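Local coordinates for protein vinylacetyl-CoA Delta-isomerase (Nitrosopumilus maritimus SCM1, PDB 6VJR) that probably dehydrates 4-hydroxybutyryl-CoA and isomerises vinylacetyl-CoA, using FAD and a [4Fe-4S] cluster, at residues Q83-T96 and R291-L303. Numbering follows the deposited sequence.
With FE (Fe (III) ion), chain I; SF4 (iron/sulfur cluster), chain E.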
ATOM      1  N   GLN A  83     -12.226 -24.242  15.794  1.00 13.42           N
ATOM      2  CA  GLN A  83     -12.516 -22.954  16.437  1.00 13.70           C
ATOM      3  C   GLN A  83     -12.633 -21.885  15.340  1.00 12.69           C
ATOM      4  O   GLN A  83     -13.596 -21.102  15.342  1.00 12.95           O
ATOM      5  CB  GLN A  83     -11.413 -22.455  17.386  1.00 13.24           C
ATOM      6  CG  GLN A  83     -11.209 -23.308  18.631  1.00 14.36           C
ATOM      7  CD  GLN A  83     -10.018 -22.871  19.450  1.00 14.05           C
ATOM      8  OE1 GLN A  83      -9.084 -22.245  18.937  1.00 16.79           O
ATOM      9  NE2 GLN A  83     -10.049 -23.160  20.730  1.00 17.18           N
ATOM     10  N   ASN A  84     -11.673 -21.872  14.408  1.00 13.23           N
ATOM     11  CA  ASN A  84     -11.660 -20.882  13.314  1.00 12.61           C
ATOM     12  C   ASN A  84     -12.850 -21.034  12.366  1.00 13.56           C
ATOM     13  O   ASN A  84     -13.475 -20.067  11.980  1.00 13.77           O
ATOM     14  CB  ASN A  84     -10.356 -20.939  12.535  1.00 13.75           C
ATOM     15  CG  ASN A  84      -9.113 -20.437  13.225  1.00 12.75           C
ATOM     16  OD1 ASN A  84      -8.012 -20.814  12.814  1.00 15.72           O
ATOM     17  ND2 ASN A  84      -9.236 -19.550  14.204  1.00 14.81           N
ATOM     18  N   LYS A  85     -13.214 -22.269  12.030  1.00 13.22           N
ATOM     19  CA  LYS A  85     -14.371 -22.516  11.163  1.00 12.15           C
ATOM     20  C   LYS A  85     -15.652 -21.973  11.818  1.00 12.82           C
ATOM     21  O   LYS A  85     -16.463 -21.303  11.178  1.00 14.63           O
ATOM     22  CB  LYS A  85     -14.473 -23.992  10.865  1.00 13.80           C
ATOM     23  CG  LYS A  85     -13.346 -24.552  10.037  1.00 15.10           C
ATOM     24  CD  LYS A  85     -13.482 -26.014   9.725  1.00 16.66           C
ATOM     25  CE  LYS A  85     -12.553 -26.440   8.657  1.00 19.72           C
ATOM     26  NZ  LYS A  85     -12.615 -27.870   8.456  1.00 21.92           N
ATOM     27  N   MET A  86     -15.829 -22.261  13.117  1.00 14.13           N
ATOM     28  CA  MET A  86     -16.935 -21.753  13.915  1.00 12.62           C
ATOM     29  C   MET A  86     -16.955 -20.226  13.943  1.00 13.07           C
ATOM     30  O   MET A  86     -18.014 -19.614  13.796  1.00 13.36           O
ATOM     31  CB  MET A  86     -16.922 -22.420  15.303  1.00 14.14           C
ATOM     32  CG  MET A  86     -18.050 -21.885  16.193  1.00 15.04           C
ATOM     33  SD  MET A  86     -18.025 -22.599  17.839  1.00 17.53           S
ATOM     34  CE  MET A  86     -16.568 -21.864  18.570  1.00 18.32           C
ATOM     35  N   GLN A  87     -15.799 -19.636  14.243  1.00 12.55           N
ATOM     36  CA  GLN A  87     -15.649 -18.179  14.280  1.00 12.44           C
ATOM     37  C   GLN A  87     -16.114 -17.507  12.982  1.00 11.64           C
ATOM     38  O   GLN A  87     -16.850 -16.508  13.017  1.00 13.50           O
ATOM     39  CB  GLN A  87     -14.225 -17.823  14.636  1.00 13.49           C
ATOM     40  CG  GLN A  87     -13.880 -18.083  16.095  1.00 14.85           C
ATOM     41  CD  GLN A  87     -12.397 -18.192  16.363  1.00 15.20           C
ATOM     42  OE1 GLN A  87     -11.591 -18.386  15.445  1.00 16.54           O
ATOM     43  NE2 GLN A  87     -12.021 -18.052  17.634  1.00 16.65           N
ATOM     44  N   ARG A  88     -15.658 -18.021  11.837  1.00 11.85           N
ATOM     45  CA  ARG A  88     -16.026 -17.402  10.561  1.00 11.88           C
ATOM     46  C   ARG A  88     -17.539 -17.564  10.338  1.00 12.15           C
ATOM     47  O   ARG A  88     -18.246 -16.661   9.896  1.00 12.80           O
ATOM     48  CB  ARG A  88     -15.215 -17.946   9.385  1.00 12.84           C
ATOM     49  CG  ARG A  88     -15.531 -17.206   8.093  1.00 12.89           C
ATOM     50  CD  ARG A  88     -14.645 -17.640   6.985  1.00 13.15           C
ATOM     51  NE  ARG A  88     -14.896 -16.816   5.792  1.00 14.80           N
ATOM     52  CZ  ARG A  88     -14.092 -16.768   4.763  1.00 13.98           C
ATOM     53  NH1 ARG A  88     -13.012 -17.532   4.706  1.00 14.30           N
ATOM     54  NH2 ARG A  88     -14.321 -15.938   3.791  1.00 13.46           N
ATOM     55  N   LYS A  89     -18.064 -18.748  10.670  1.00 12.68           N
ATOM     56  CA  LYS A  89     -19.498 -18.960  10.530  1.00 13.91           C
ATOM     57  C   LYS A  89     -20.316 -17.987  11.390  1.00 11.93           C
ATOM     58  O   LYS A  89     -21.314 -17.442  10.931  1.00 13.61           O
ATOM     59  CB  LYS A  89     -19.840 -20.419  10.868  1.00 15.25           C
ATOM     60  CG  LYS A  89     -21.282 -20.779  10.835  1.00 19.21           C
ATOM     61  CD  LYS A  89     -21.903 -20.529   9.505  1.00 23.48           C
ATOM     62  CE  LYS A  89     -21.451 -21.403   8.473  1.00 29.43           C
ATOM     63  NZ  LYS A  89     -22.644 -21.654   7.639  1.00 38.77           N
ATOM     64  N   LEU A  90     -19.950 -17.795  12.656  1.00 12.32           N
ATOM     65  CA  LEU A  90     -20.676 -16.879  13.548  1.00 11.90           C
ATOM     66  C   LEU A  90     -20.541 -15.439  13.052  1.00 12.27           C
ATOM     67  O   LEU A  90     -21.502 -14.671  13.123  1.00 14.10           O
ATOM     68  CB  LEU A  90     -20.193 -17.077  14.984  1.00 13.61           C
ATOM     69  CG  LEU A  90     -20.615 -18.372  15.671  1.00 15.00           C
ATOM     70  CD1 LEU A  90     -19.774 -18.589  16.917  1.00 16.32           C
ATOM     71  CD2 LEU A  90     -22.081 -18.231  15.964  1.00 16.77           C
ATOM     72  N   GLY A  91     -19.362 -15.082  12.538  1.00 12.75           N
ATOM     73  CA  GLY A  91     -19.207 -13.774  11.920  1.00 12.72           C
ATOM     74  C   GLY A  91     -20.198 -13.550  10.756  1.00 12.48           C
ATOM     75  O   GLY A  91     -20.805 -12.478  10.603  1.00 13.47           O
ATOM     76  N   GLN A  92     -20.326 -14.546   9.890  1.00 11.98           N
ATOM     77  CA  GLN A  92     -21.303 -14.508   8.809  1.00 12.45           C
ATOM     78  C   GLN A  92     -22.733 -14.344   9.333  1.00 13.04           C
ATOM     79  O   GLN A  92     -23.534 -13.664   8.718  1.00 13.81           O
ATOM     80  CB  GLN A  92     -21.229 -15.760   7.958  1.00 13.15           C
ATOM     81  CG  GLN A  92     -19.968 -15.897   7.129  1.00 14.12           C
ATOM     82  CD  GLN A  92     -20.003 -17.088   6.203  1.00 15.32           C
ATOM     83  OE1 GLN A  92     -20.909 -17.933   6.249  1.00 16.98           O
ATOM     84  NE2 GLN A  92     -19.050 -17.098   5.303  1.00 17.07           N
ATOM     85  N   ASN A  93     -23.082 -15.078  10.411  1.00 13.02           N
ATOM     86  CA  ASN A  93     -24.428 -15.128  10.923  1.00 13.44           C
ATOM     87  C   ASN A  93     -24.845 -13.892  11.714  1.00 13.44           C
ATOM     88  O   ASN A  93     -26.049 -13.603  11.755  1.00 15.16           O
ATOM     89  CB  ASN A  93     -24.617 -16.341  11.810  1.00 14.25           C
ATOM     90  CG  ASN A  93     -24.557 -17.654  11.082  1.00 16.51           C
ATOM     91  OD1 ASN A  93     -24.475 -17.701   9.857  1.00 17.73           O
ATOM     92  ND2 ASN A  93     -24.689 -18.730  11.850  1.00 19.82           N
ATOM     93  N   THR A  94     -23.872 -13.167  12.283  1.00 13.04           N
ATOM     94  CA  THR A  94     -24.180 -12.083  13.187  1.00 12.84           C
ATOM     95  C   THR A  94     -23.664 -10.746  12.681  1.00 12.39           C
ATOM     96  O   THR A  94     -24.235  -9.724  13.050  1.00 14.79           O
ATOM     97  CB  THR A  94     -23.661 -12.327  14.589  1.00 12.92           C
ATOM     98  OG1 THR A  94     -22.246 -12.296  14.605  1.00 15.03           O
ATOM     99  CG2 THR A  94     -24.210 -13.591  15.234  1.00 14.15           C
ATOM    100  N   GLY A  95     -22.584 -10.770  11.916  1.00 13.45           N
ATOM    101  CA  GLY A  95     -21.969  -9.539  11.458  1.00 15.00           C
ATOM    102  C   GLY A  95     -21.407  -8.693  12.583  1.00 16.04           C
ATOM    103  O   GLY A  95     -21.186  -7.487  12.420  1.00 17.67           O
ATOM    104  N   THR A  96     -21.118  -9.297  13.731  1.00 16.85           N
ATOM    105  CA  THR A  96     -20.662  -8.495  14.847  1.00 19.22           C
ATOM    106  C   THR A  96     -19.715  -9.317  15.695  1.00 19.57           C
ATOM    107  O   THR A  96     -19.360 -10.445  15.352  1.00 21.51           O
ATOM    108  CB  THR A  96     -21.853  -7.995  15.674  1.00 19.76           C
ATOM    109  OG1 THR A  96     -21.363  -6.966  16.544  1.00 23.06           O
ATOM    110  CG2 THR A  96     -22.463  -9.127  16.477  1.00 20.12           C
ATOM    111  N   ARG A 291      -5.181 -15.247  16.387  1.00 11.91           N
ATOM    112  CA  ARG A 291      -5.771 -15.901  15.226  1.00 13.26           C
ATOM    113  C   ARG A 291      -7.252 -16.277  15.387  1.00 13.46           C
ATOM    114  O   ARG A 291      -7.855 -16.800  14.436  1.00 15.56           O
ATOM    115  CB  ARG A 291      -4.944 -17.037  14.659  1.00 15.57           C
ATOM    116  CG  ARG A 291      -4.528 -18.149  15.570  1.00 15.46           C
ATOM    117  CD  ARG A 291      -5.558 -19.287  15.752  1.00 16.11           C
ATOM    118  NE  ARG A 291      -6.498 -19.032  16.838  1.00 15.85           N
ATOM    119  CZ  ARG A 291      -7.262 -19.988  17.424  1.00 16.39           C
ATOM    120  NH1 ARG A 291      -7.337 -21.240  16.936  1.00 16.00           N
ATOM    121  NH2 ARG A 291      -7.983 -19.664  18.476  1.00 17.47           N
ATOM    122  N   SER A 292      -7.874 -15.899  16.510  1.00 13.80           N
ATOM    123  CA  SER A 292      -9.322 -15.863  16.610  1.00 13.50           C
ATOM    124  C   SER A 292      -9.929 -14.801  15.711  1.00 13.67           C
ATOM    125  O   SER A 292     -11.139 -14.856  15.421  1.00 14.41           O
ATOM    126  CB  SER A 292      -9.752 -15.758  18.070  1.00 14.48           C
ATOM    127  OG  SER A 292      -9.503 -17.024  18.697  1.00 14.75           O
ATOM    128  N   TYR A 293      -9.080 -13.869  15.246  1.00 13.95           N
ATOM    129  CA  TYR A 293      -9.497 -12.812  14.316  1.00 13.47           C
ATOM    130  C   TYR A 293      -9.929 -13.335  12.950  1.00 14.60           C
ATOM    131  O   TYR A 293     -10.382 -12.554  12.126  1.00 14.44           O
ATOM    132  CB  TYR A 293      -8.480 -11.660  14.183  1.00 14.68           C
ATOM    133  CG  TYR A 293      -8.472 -10.893  15.483  1.00 16.52           C
ATOM    134  CD1 TYR A 293      -9.360  -9.848  15.689  1.00 19.11           C
ATOM    135  CD2 TYR A 293      -7.626 -11.247  16.511  1.00 18.96           C
ATOM    136  CE1 TYR A 293      -9.476  -9.219  16.904  1.00 21.09           C
ATOM    137  CE2 TYR A 293      -7.716 -10.628  17.742  1.00 21.77           C
ATOM    138  CZ  TYR A 293      -8.673  -9.656  17.946  1.00 21.31           C
ATOM    139  OH  TYR A 293      -8.835  -9.131  19.164  1.00 24.22           O
ATOM    140  N   VAL A 294      -9.893 -14.649  12.724  1.00 14.57           N
ATOM    141  CA  VAL A 294     -10.667 -15.258  11.651  1.00 14.64           C
ATOM    142  C   VAL A 294     -12.148 -14.850  11.722  1.00 13.57           C
ATOM    143  O   VAL A 294     -12.845 -14.794  10.705  1.00 14.11           O
ATOM    144  CB  VAL A 294     -10.482 -16.767  11.695  1.00 16.85           C
ATOM    145  CG1 VAL A 294     -11.531 -17.523  10.887  1.00 19.59           C
ATOM    146  CG2 VAL A 294      -9.085 -17.111  11.245  1.00 16.93           C
ATOM    147  N   CYS A 295     -12.629 -14.514  12.921  1.00 13.88           N
ATOM    148  CA  CYS A 295     -14.006 -14.039  13.071  1.00 14.20           C
ATOM    149  C   CYS A 295     -14.267 -12.842  12.130  1.00 13.53           C
ATOM    150  O   CYS A 295     -15.328 -12.726  11.523  1.00 14.73           O
ATOM    151  CB  CYS A 295     -14.347 -13.700  14.520  1.00 17.88           C
ATOM    152  SG  CYS A 295     -13.419 -12.281  15.171  1.00 23.29           S
ATOM    153  N   LYS A 296     -13.262 -11.987  11.936  1.00 12.24           N
ATOM    154  CA  LYS A 296     -13.427 -10.779  11.159  1.00 12.23           C
ATOM    155  C   LYS A 296     -13.575 -11.085   9.665  1.00 11.45           C
ATOM    156  O   LYS A 296     -14.049 -10.253   8.889  1.00 12.41           O
ATOM    157  CB  LYS A 296     -12.200  -9.877  11.308  1.00 12.97           C
ATOM    158  CG  LYS A 296     -11.931  -9.415  12.731  1.00 15.06           C
ATOM    159  CD  LYS A 296     -13.033  -8.665  13.443  1.00 18.62           C
ATOM    160  CE  LYS A 296     -12.619  -8.446  14.890  1.00 21.97           C
ATOM    161  NZ  LYS A 296     -13.656  -7.799  15.661  1.00 29.24           N
ATOM    162  N   THR A 297     -13.201 -12.300   9.270  1.00 10.58           N
ATOM    163  CA  THR A 297     -13.403 -12.716   7.899  1.00 11.07           C
ATOM    164  C   THR A 297     -14.872 -13.017   7.601  1.00 11.90           C
ATOM    165  O   THR A 297     -15.296 -12.893   6.437  1.00 13.56           O
ATOM    166  CB  THR A 297     -12.488 -13.846   7.458  1.00 11.74           C
ATOM    167  OG1 THR A 297     -12.812 -15.087   8.058  1.00 13.06           O
ATOM    168  CG2 THR A 297     -11.031 -13.522   7.693  1.00 12.99           C
ATOM    169  N   GLY A 298     -15.623 -13.472   8.614  1.00 12.10           N
ATOM    170  CA  GLY A 298     -17.057 -13.592   8.454  1.00 12.85           C
ATOM    171  C   GLY A 298     -17.752 -12.224   8.317  1.00 12.46           C
ATOM    172  O   GLY A 298     -18.679 -12.053   7.520  1.00 12.51           O
ATOM    173  N   LEU A 299     -17.292 -11.238   9.088  1.00 13.01           N
ATOM    174  CA  LEU A 299     -17.772  -9.878   8.931  1.00 13.32           C
ATOM    175  C   LEU A 299     -17.395  -9.329   7.545  1.00 12.45           C
ATOM    176  O   LEU A 299     -18.200  -8.679   6.887  1.00 12.82           O
ATOM    177  CB  LEU A 299     -17.181  -8.996  10.025  1.00 13.73           C
ATOM    178  CG  LEU A 299     -17.945  -8.965  11.337  1.00 16.17           C
ATOM    179  CD1 LEU A 299     -18.060 -10.362  11.953  1.00 16.73           C
ATOM    180  CD2 LEU A 299     -17.323  -7.989  12.273  1.00 16.99           C
ATOM    181  N   GLY A 300     -16.182  -9.641   7.088  1.00 12.35           N
ATOM    182  CA  GLY A 300     -15.760  -9.289   5.745  1.00 12.49           C
ATOM    183  C   GLY A 300     -16.698  -9.854   4.689  1.00 10.93           C
ATOM    184  O   GLY A 300     -17.047  -9.158   3.742  1.00 12.25           O
ATOM    185  N   ASP A 301     -17.116 -11.128   4.862  1.00 11.20           N
ATOM    186  CA  ASP A 301     -18.041 -11.756   3.924  1.00 11.41           C
ATOM    187  C   ASP A 301     -19.358 -10.974   3.851  1.00 11.31           C
ATOM    188  O   ASP A 301     -19.907 -10.727   2.777  1.00 12.34           O
ATOM    189  CB  ASP A 301     -18.331 -13.186   4.376  1.00 12.47           C
ATOM    190  CG  ASP A 301     -17.153 -14.149   4.263  1.00 12.92           C
ATOM    191  OD1 ASP A 301     -16.288 -13.926   3.392  1.00 14.05           O
ATOM    192  OD2 ASP A 301     -17.110 -15.154   5.070  1.00 15.10           O
ATOM    193  N   VAL A 302     -19.867 -10.548   5.000  1.00 12.12           N
ATOM    194  CA  VAL A 302     -21.085  -9.732   5.073  1.00 11.64           C
ATOM    195  C   VAL A 302     -20.882  -8.397   4.346  1.00 10.75           C
ATOM    196  O   VAL A 302     -21.735  -7.998   3.566  1.00 11.82           O
ATOM    197  CB  VAL A 302     -21.520  -9.530   6.538  1.00 12.68           C
ATOM    198  CG1 VAL A 302     -22.658  -8.527   6.644  1.00 13.27           C
ATOM    199  CG2 VAL A 302     -21.885 -10.835   7.218  1.00 13.83           C
ATOM    200  N   LEU A 303     -19.783  -7.693   4.620  1.00 10.50           N
ATOM    201  CA  LEU A 303     -19.520  -6.388   4.026  1.00 11.23           C
ATOM    202  C   LEU A 303     -19.385  -6.487   2.507  1.00 11.52           C
ATOM    203  O   LEU A 303     -19.856  -5.656   1.756  1.00 13.10           O
ATOM    204  CB  LEU A 303     -18.347  -5.760   4.752  1.00 12.01           C
ATOM    205  CG  LEU A 303     -18.093  -4.301   4.371  1.00 12.81           C
ATOM    206  CD1 LEU A 303     -19.294  -3.443   4.462  1.00 14.27           C
ATOM    207  CD2 LEU A 303     -16.979  -3.767   5.289  1.00 14.01           C
TER
HETATM  208 FE    FE I 605     -10.371  -9.557  20.365  0.70 18.30          FE
HETATM  209 FE1  SF4 E 601     -12.768 -11.128  19.372  0.30 54.23          FE
HETATM  210 FE2  SF4 E 601     -14.134 -11.399  17.003  1.00 67.50          FE
HETATM  211 FE3  SF4 E 601     -15.439 -10.803  19.173  1.00 37.28          FE
HETATM  212 FE4  SF4 E 601     -14.558 -13.311  18.814  1.00 41.57          FE
HETATM  213  S1  SF4 E 601     -16.187 -12.293  17.663  1.00 32.64           S
HETATM  214  S2  SF4 E 601     -14.362 -12.029  20.774  1.00 38.65           S
HETATM  215  S3  SF4 E 601     -12.508 -12.851  17.802  1.00 50.85           S
HETATM  216  S4  SF4 E 601     -13.803  -9.513  18.257  1.00 58.18           S
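Gly91 and Gly298 meet backbone to backbone, their CA atoms 4.1 Å apart, where the axes of helix segments 83-94 and 295-303 run roughly the same way at a crossing angle of -34°. A side chain on either glycine would run into the facing helix; instead Gly298 CA approaches Arg88 O in a CA-H...O contact. Beside this crossing Arg88 grips Asp301 side-on: NE bonds OD2 at 2.9 Å and NH2 bonds OD1, both on syn lone pairs, with guanidinium and carboxylate nearly coplanar. The chain gets there fully extended, CG anti to the backbone N (chi1 -175°), and Thr297 OG1 lies over one guanidinium face. Gln92 NE2 reaches Asp301 OD2 from above the carboxylate plane, almost straight (171°). Arg88 also pairs with Glu334, and Phe491 of the second subunit packs against this cluster. Replacing Arg88 by alanine would probably leave the buried Asp301 and Glu334 without the guanidinium that pairs with both. Toward the other end, Arg291 grips Gln83 OE1 end-on with NH1 and NH2, both 2.8 Å away, the oxygen in the guanidinium plane. Asn84 ND2 lies over a face of that guanidinium and bonds Arg291 O weakly. It also donates to Gln87 OE1 (2.9 Å), which probably helps to turn the Gln87 amide so that NE2 faces Ser292 OG in a weak bond; Asp105 holds that hydroxyl, Ser344 Asn84 OD1. In the turn Ser292-Cys295, Cys295 SG binds FE2 of the cluster, while Tyr293, pointing away from helix 77-94, binds iron(III) with His289 and Glu443. Glycine-tight crossing, buried charge pairing and amide bonds thus probably help to hold the turn carrying ligands of both metal centres.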